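Local coordinates for protein carboxylesterase SOBER1 (Arabidopsis thaliana, PDB 6AVX) that hydrolyses carboxylic esters with short acyl chains, shows phospholipase A2 activity, and dampens the plant hypersensitive response to a bacterial effector, at residues A[22-27]-A[194-199]; A[116-119]-A[124-127]. The protein carries 1 engineered substitution. All coordinates share one frame; numbering follows the deposited sequence.

Interaction 1: residues A[22-27]-A[194-199]; sequences EPIQTQ and HSISNK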
ATOM      1  N   GLU A  22       0.990 -15.023   0.278  1.00  7.73           N
ATOM      2  CA  GLU A  22       2.402 -15.339   0.098  1.00  7.51           C
ATOM      3  C   GLU A  22       2.748 -15.807  -1.307  1.00  8.69           C
ATOM      4  O   GLU A  22       3.838 -15.451  -1.784  1.00  8.20           O
ATOM      5  CB  GLU A  22       2.870 -16.330   1.179  1.00  7.61           C
ATOM      6  CG  GLU A  22       3.056 -15.672   2.542  1.00  8.59           C
ATOM      7  CD  GLU A  22       3.332 -16.622   3.676  1.00  8.80           C
ATOM      8  OE1 GLU A  22       3.061 -17.825   3.566  1.00  8.54           O
ATOM      9  OE2 GLU A  22       3.799 -16.146   4.731  1.00 11.99           O
ATOM     10  N   PRO A  23       1.914 -16.574  -2.020  1.00  8.13           N
ATOM     11  CA  PRO A  23       2.294 -16.984  -3.381  1.00  8.88           C
ATOM     12  C   PRO A  23       2.498 -15.845  -4.355  1.00  8.97           C
ATOM     13  O   PRO A  23       3.076 -16.080  -5.425  1.00  9.82           O
ATOM     14  CB  PRO A  23       1.151 -17.912  -3.817  1.00  9.32           C
ATOM     15  CG  PRO A  23       0.622 -18.446  -2.524  1.00 10.21           C
ATOM     16  CD  PRO A  23       0.706 -17.283  -1.556  1.00  8.11           C
ATOM     17  N   ILE A  24       2.067 -14.625  -4.040  1.00  8.56           N
ATOM     18  CA  ILE A  24       2.381 -13.492  -4.906  1.00  9.06           C
ATOM     19  C   ILE A  24       3.870 -13.445  -5.202  1.00  8.12           C
ATOM     20  O   ILE A  24       4.284 -13.094  -6.312  1.00  9.10           O
ATOM     21  CB  ILE A  24       1.887 -12.185  -4.260  1.00  9.50           C
ATOM     22  CG1 ILE A  24       0.372 -12.096  -4.389  1.00  9.90           C
ATOM     23  CG2 ILE A  24       2.569 -10.942  -4.867  1.00 10.62           C
ATOM     24  CD1 ILE A  24      -0.253 -10.937  -3.645  1.00 12.00           C
ATOM     25  N   GLN A  25       4.702 -13.789  -4.219  1.00  8.31           N
ATOM     26  CA  GLN A  25       6.145 -13.681  -4.407  1.00  9.77           C
ATOM     27  C   GLN A  25       6.642 -14.577  -5.529  1.00 11.29           C
ATOM     28  O   GLN A  25       7.690 -14.288  -6.128  1.00 11.09           O
ATOM     29  CB  GLN A  25       6.899 -13.973  -3.111  1.00  9.73           C
ATOM     30  CG  GLN A  25       6.900 -15.431  -2.683  1.00 10.13           C
ATOM     31  CD  GLN A  25       7.348 -15.583  -1.239  1.00 11.67           C
ATOM     32  OE1 GLN A  25       8.540 -15.699  -0.949  1.00 13.12           O
ATOM     33  NE2 GLN A  25       6.399 -15.537  -0.320  1.00 12.53           N
ATOM     34  N   THR A  26       5.922 -15.665  -5.825  1.00  9.74           N
ATOM     35  CA  THR A  26       6.330 -16.584  -6.882  1.00 13.51           C
ATOM     36  C   THR A  26       6.132 -16.001  -8.266  1.00 12.29           C
ATOM     37  O   THR A  26       6.625 -16.583  -9.232  1.00 13.39           O
ATOM     38  CB  THR A  26       5.610 -17.941  -6.782  1.00 14.64           C
ATOM     39  OG1 THR A  26       4.230 -17.814  -7.153  1.00 17.22           O
ATOM     40  CG2 THR A  26       5.717 -18.497  -5.391  1.00 21.35           C
ATOM     41  N   GLN A  27       5.417 -14.883  -8.402  1.00 10.81           N
ATOM     42  CA  GLN A  27       5.333 -14.189  -9.681  1.00 11.75           C
ATOM     43  C   GLN A  27       6.513 -13.257  -9.914  1.00 10.10           C
ATOM     44  O   GLN A  27       6.663 -12.728 -11.020  1.00 11.46           O
ATOM     45  CB  GLN A  27       4.023 -13.401  -9.752  1.00 11.17           C
ATOM     46  CG  GLN A  27       2.798 -14.291  -9.765  1.00 16.83           C
ATOM     47  CD  GLN A  27       2.813 -15.238 -10.940  1.00 20.97           C
ATOM     48  OE1 GLN A  27       3.121 -14.835 -12.062  1.00 22.30           O
ATOM     49  NE2 GLN A  27       2.506 -16.501 -10.689  1.00 34.17           N
ATOM     50  N   HIS A 194     -11.286  -5.096  -9.688  1.00  6.35           N
ATOM     51  CA  HIS A 194     -10.711  -5.066  -8.349  1.00  6.51           C
ATOM     52  C   HIS A 194     -10.007  -6.390  -8.081  1.00  8.43           C
ATOM     53  O   HIS A 194     -10.486  -7.247  -7.345  1.00  9.16           O
ATOM     54  CB  HIS A 194     -11.796  -4.811  -7.317  1.00  7.67           C
ATOM     55  CG  HIS A 194     -11.259  -4.380  -5.999  1.00  7.42           C
ATOM     56  ND1 HIS A 194     -10.608  -3.179  -5.830  1.00  7.90           N
ATOM     57  CD2 HIS A 194     -11.249  -4.997  -4.797  1.00  9.96           C
ATOM     58  CE1 HIS A 194     -10.224  -3.066  -4.568  1.00  8.89           C
ATOM     59  NE2 HIS A 194     -10.619  -4.147  -3.921  1.00 10.86           N
ATOM     60  N   SER A 195      -8.857  -6.554  -8.723  1.00  8.21           N
ATOM     61  CA  SER A 195      -8.080  -7.778  -8.597  1.00  7.54           C
ATOM     62  C   SER A 195      -6.665  -7.447  -9.023  1.00  7.49           C
ATOM     63  O   SER A 195      -6.380  -6.347  -9.499  1.00  8.16           O
ATOM     64  CB  SER A 195      -8.655  -8.900  -9.472  1.00  9.13           C
ATOM     65  OG  SER A 195      -8.553  -8.566 -10.841  1.00 10.19           O
ATOM     66  N   ILE A 196      -5.784  -8.426  -8.851  1.00  8.19           N
ATOM     67  CA  ILE A 196      -4.392  -8.324  -9.267  1.00  8.95           C
ATOM     68  C   ILE A 196      -4.197  -9.157 -10.517  1.00  9.49           C
ATOM     69  O   ILE A 196      -4.567 -10.334 -10.538  1.00 10.86           O
ATOM     70  CB  ILE A 196      -3.451  -8.843  -8.175  1.00  9.07           C
ATOM     71  CG1 ILE A 196      -3.619  -8.022  -6.902  1.00 10.29           C
ATOM     72  CG2 ILE A 196      -1.990  -8.819  -8.673  1.00 10.48           C
ATOM     73  CD1 ILE A 196      -2.785  -8.523  -5.746  1.00 13.39           C
ATOM     74  N   SER A 197      -3.562  -8.585 -11.523  1.00  9.08           N
ATOM     75  CA  SER A 197      -3.146  -9.375 -12.673  1.00 11.03           C
ATOM     76  C   SER A 197      -1.651  -9.663 -12.617  1.00 10.38           C
ATOM     77  O   SER A 197      -0.873  -8.918 -12.014  1.00  9.63           O
ATOM     78  CB  SER A 197      -3.472  -8.656 -13.973  1.00 13.81           C
ATOM     79  OG  SER A 197      -2.614  -7.555 -14.154  1.00 14.15           O
ATOM     80  N   ASN A 198      -1.248 -10.766 -13.247  1.00 10.12           N
ATOM     81  CA  ASN A 198       0.169 -11.109 -13.256  1.00 10.73           C
ATOM     82  C   ASN A 198       0.985 -10.038 -13.961  1.00 11.26           C
ATOM     83  O   ASN A 198       2.093  -9.716 -13.524  1.00 10.91           O
ATOM     84  CB  ASN A 198       0.388 -12.485 -13.883  1.00 13.52           C
ATOM     85  CG  ASN A 198       0.046 -13.624 -12.927  1.00 15.98           C
ATOM     86  OD1 ASN A 198      -0.045 -13.432 -11.710  1.00 16.81           O
ATOM     87  ND2 ASN A 198      -0.129 -14.821 -13.475  1.00 19.34           N
ATOM     88  N   LYS A 199       0.448  -9.434 -15.018  1.00  9.99           N
ATOM     89  CA  LYS A 199       1.195  -8.384 -15.699  1.00 12.31           C
ATOM     90  C   LYS A 199       1.399  -7.181 -14.786  1.00 10.30           C
ATOM     91  O   LYS A 199       2.439  -6.513 -14.843  1.00 10.84           O
ATOM     92  CB  LYS A 199       0.499  -7.975 -16.996  1.00 14.62           C
ATOM     93  CG  LYS A 199      -0.854  -7.302 -16.820  1.00 27.21           C
ATOM     94  CD  LYS A 199      -1.519  -7.028 -18.171  1.00 46.05           C
ATOM     95  CE  LYS A 199      -1.999  -8.309 -18.854  1.00 46.82           C
ATOM     96  NZ  LYS A 199      -3.035  -9.044 -18.060  1.00 23.71           N
TER
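Q27 and N198 lay their side-chain amides flat against each other, the two planes only 4° from parallel. Q27 OE1 sits over the middle of the other amide, 3.4 Å from N198 CG. The two carbonyl oxygens, Q27 OE1 and N198 OD1, are 3.5 Å apart, two acceptors with no bond between them. The Q27 chain bends once, at chi2 (-59°), which swings its amide round toward N198, and chi3 (-44°) turns the plane nearly parallel to its partner's. Polar amides suit this surface, where N198 is exposed and Q27 partly so.

The second touch is apolar. The CD1 methyls of I24 and I196 meet end to end at 4.1 Å, the two side chains crossing at about a right angle. Branched aliphatics suit these positions, since both isoleucines also lean on W10 of strand 7-11 and L201 of helix 198-212, making an apolar patch alongside the amides.

Several bonds fix the frame. Successive i to i+3 backbone bonds tie 22-27 into consecutive turns, and T26 OG1 adds a 2.7 Å bond to P23 O. S197 is the N-cap of helix 198-212, N198 opens that helix, and K202 binds Q27 O from its next turn. At the other end of 194-199, H194 hydrogen-bonds D162 and touches S108; these three probably form the charge relay. The touching pairs lie beside that site, the I196 side chain about 8 Å from that of S108. They join the loop after helix 18-21 to the histidine-bearing loop that leads into the last helix of this alpha/beta hydrolase fold.

Interaction 2: residues A[116-119]-A[124-127]; sequences ASVL and TLGG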
ATOM      1  N   ALA A 116      -0.239   5.267   3.546  1.00  5.53           N
ATOM      2  CA  ALA A 116      -0.147   5.952   4.828  1.00  5.50           C
ATOM      3  C   ALA A 116       1.159   5.626   5.534  1.00  5.95           C
ATOM      4  O   ALA A 116       1.798   6.505   6.140  1.00  6.71           O
ATOM      5  CB  ALA A 116      -1.328   5.546   5.701  1.00  6.66           C
ATOM      6  N   SER A 117       1.575   4.362   5.468  1.00  5.05           N
ATOM      7  CA  SER A 117       2.768   3.936   6.185  1.00  5.41           C
ATOM      8  C   SER A 117       4.017   4.565   5.596  1.00  5.62           C
ATOM      9  O   SER A 117       4.918   4.979   6.335  1.00  6.40           O
ATOM     10  CB  SER A 117       2.878   2.417   6.168  1.00  6.69           C
ATOM     11  OG  SER A 117       1.800   1.794   6.860  1.00  7.08           O
ATOM     12  N   VAL A 118       4.121   4.593   4.274  1.00  5.16           N
ATOM     13  CA  VAL A 118       5.288   5.177   3.630  1.00  5.50           C
ATOM     14  C   VAL A 118       5.355   6.674   3.900  1.00  6.02           C
ATOM     15  O   VAL A 118       6.423   7.213   4.232  1.00  6.55           O
ATOM     16  CB  VAL A 118       5.269   4.861   2.128  1.00  7.92           C
ATOM     17  CG1 VAL A 118       6.283   5.712   1.389  1.00  8.59           C
ATOM     18  CG2 VAL A 118       5.478   3.363   1.896  1.00  8.04           C
ATOM     19  N   LEU A 119       4.225   7.363   3.767  1.00  5.30           N
ATOM     20  CA  LEU A 119       4.249   8.824   3.849  1.00  6.03           C
ATOM     21  C   LEU A 119       4.517   9.324   5.259  1.00  5.58           C
ATOM     22  O   LEU A 119       4.928  10.482   5.423  1.00  6.30           O
ATOM     23  CB  LEU A 119       2.924   9.412   3.348  1.00  8.05           C
ATOM     24  CG  LEU A 119       2.563   9.165   1.883  1.00 11.46           C
ATOM     25  CD1 LEU A 119       1.149   9.653   1.570  1.00 14.41           C
ATOM     26  CD2 LEU A 119       3.566   9.834   0.980  1.00 21.45           C
ATOM     27  N   THR A 124      13.447   7.779   4.108  1.00  6.51           N
ATOM     28  CA  THR A 124      13.171   7.404   2.726  1.00  7.22           C
ATOM     29  C   THR A 124      13.290   5.898   2.582  1.00  6.94           C
ATOM     30  O   THR A 124      14.280   5.299   3.008  1.00  7.71           O
ATOM     31  CB  THR A 124      14.165   8.064   1.769  1.00  6.77           C
ATOM     32  OG1 THR A 124      14.232   9.474   2.041  1.00  7.51           O
ATOM     33  CG2 THR A 124      13.762   7.825   0.318  1.00  8.59           C
ATOM     34  N   LEU A 125      12.304   5.294   1.961  1.00  6.53           N
ATOM     35  CA  LEU A 125      12.303   3.861   1.694  1.00  5.76           C
ATOM     36  C   LEU A 125      12.526   3.634   0.207  1.00  6.47           C
ATOM     37  O   LEU A 125      12.588   4.569  -0.597  1.00  6.69           O
ATOM     38  CB  LEU A 125      11.000   3.231   2.191  1.00  6.52           C
ATOM     39  CG  LEU A 125      10.719   3.451   3.676  1.00  6.24           C
ATOM     40  CD1 LEU A 125       9.333   2.931   4.032  1.00  8.36           C
ATOM     41  CD2 LEU A 125      11.793   2.836   4.545  1.00  9.68           C
ATOM     42  N   GLY A 126      12.639   2.358  -0.159  1.00  6.91           N
ATOM     43  CA  GLY A 126      12.805   2.001  -1.555  1.00  7.34           C
ATOM     44  C   GLY A 126      11.590   2.381  -2.381  1.00  6.94           C
ATOM     45  O   GLY A 126      11.706   2.900  -3.490  1.00  7.40           O
ATOM     46  N   GLY A 127      10.405   2.147  -1.851  1.00  6.68           N
ATOM     47  CA  GLY A 127       9.214   2.507  -2.577  1.00  7.28           C
ATOM     48  C   GLY A 127       7.958   2.011  -1.902  1.00  5.77           C
ATOM     49  O   GLY A 127       7.998   1.111  -1.057  1.00  6.85           O
TER
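V118 presents its CG2 methyl to L125, whose CD1 lies 4.4 Å away. The contact is a light one between methyl groups, and the two residues account for most of the surface it buries. Each sends its CB toward the other segment. In V118 the beta-branched side chain sits close to the helix backbone, a compact shape that suits the inward side of a helix packed near a sheet. L125 is longer and spans more of the gap: with chi2 near 173° its chain is extended, carrying CD1 out to the valine. The backbones stay well apart, with 7.4 Å between V118 CA and L125 CA.

G127 is the third participant, and it takes part through its backbone. Its carbonyl oxygen, G127 O, lies 4.5 Å from V118 CG2, at the margin of contact, while its strand hydrogen bonds are made with I104. Having no side chain, G127 puts nothing but main chain beside the valine.

T152 OG1 pairs with L125 N, and R211 binds both L125 O and G126 O. A116 and S117 face helix 75-94 at V82, and H86 bonds S117 O, while V118 rests on I104 and L125 on V102, both of strand 102-107. The contact therefore lies in the turn of a right-handed beta-alpha-beta crossover, where the C-terminal end of helix 109-120 comes back beside the start of strand 127-131, next to strand 102-107 in the parallel sheet.

In the fold
Interaction 1 is a surface contact and interaction 2 a buried one, on opposite sides of the chain's centre and about 14 Å apart at their nearest atoms. The first joins segments far apart in sequence, and the chain between them includes all of interaction 2, which joins segments five residues apart. Their chemistry follows their place: polar amides stack at the solvent-facing edge with an isoleucine pair alongside, whereas the interior pair relies on branched aliphatic side chains and bare glycine backbone. They share no helix or strand directly, yet both have ties to helix 198-212, which begins at interaction 1 and supplies R211 beside interaction 2.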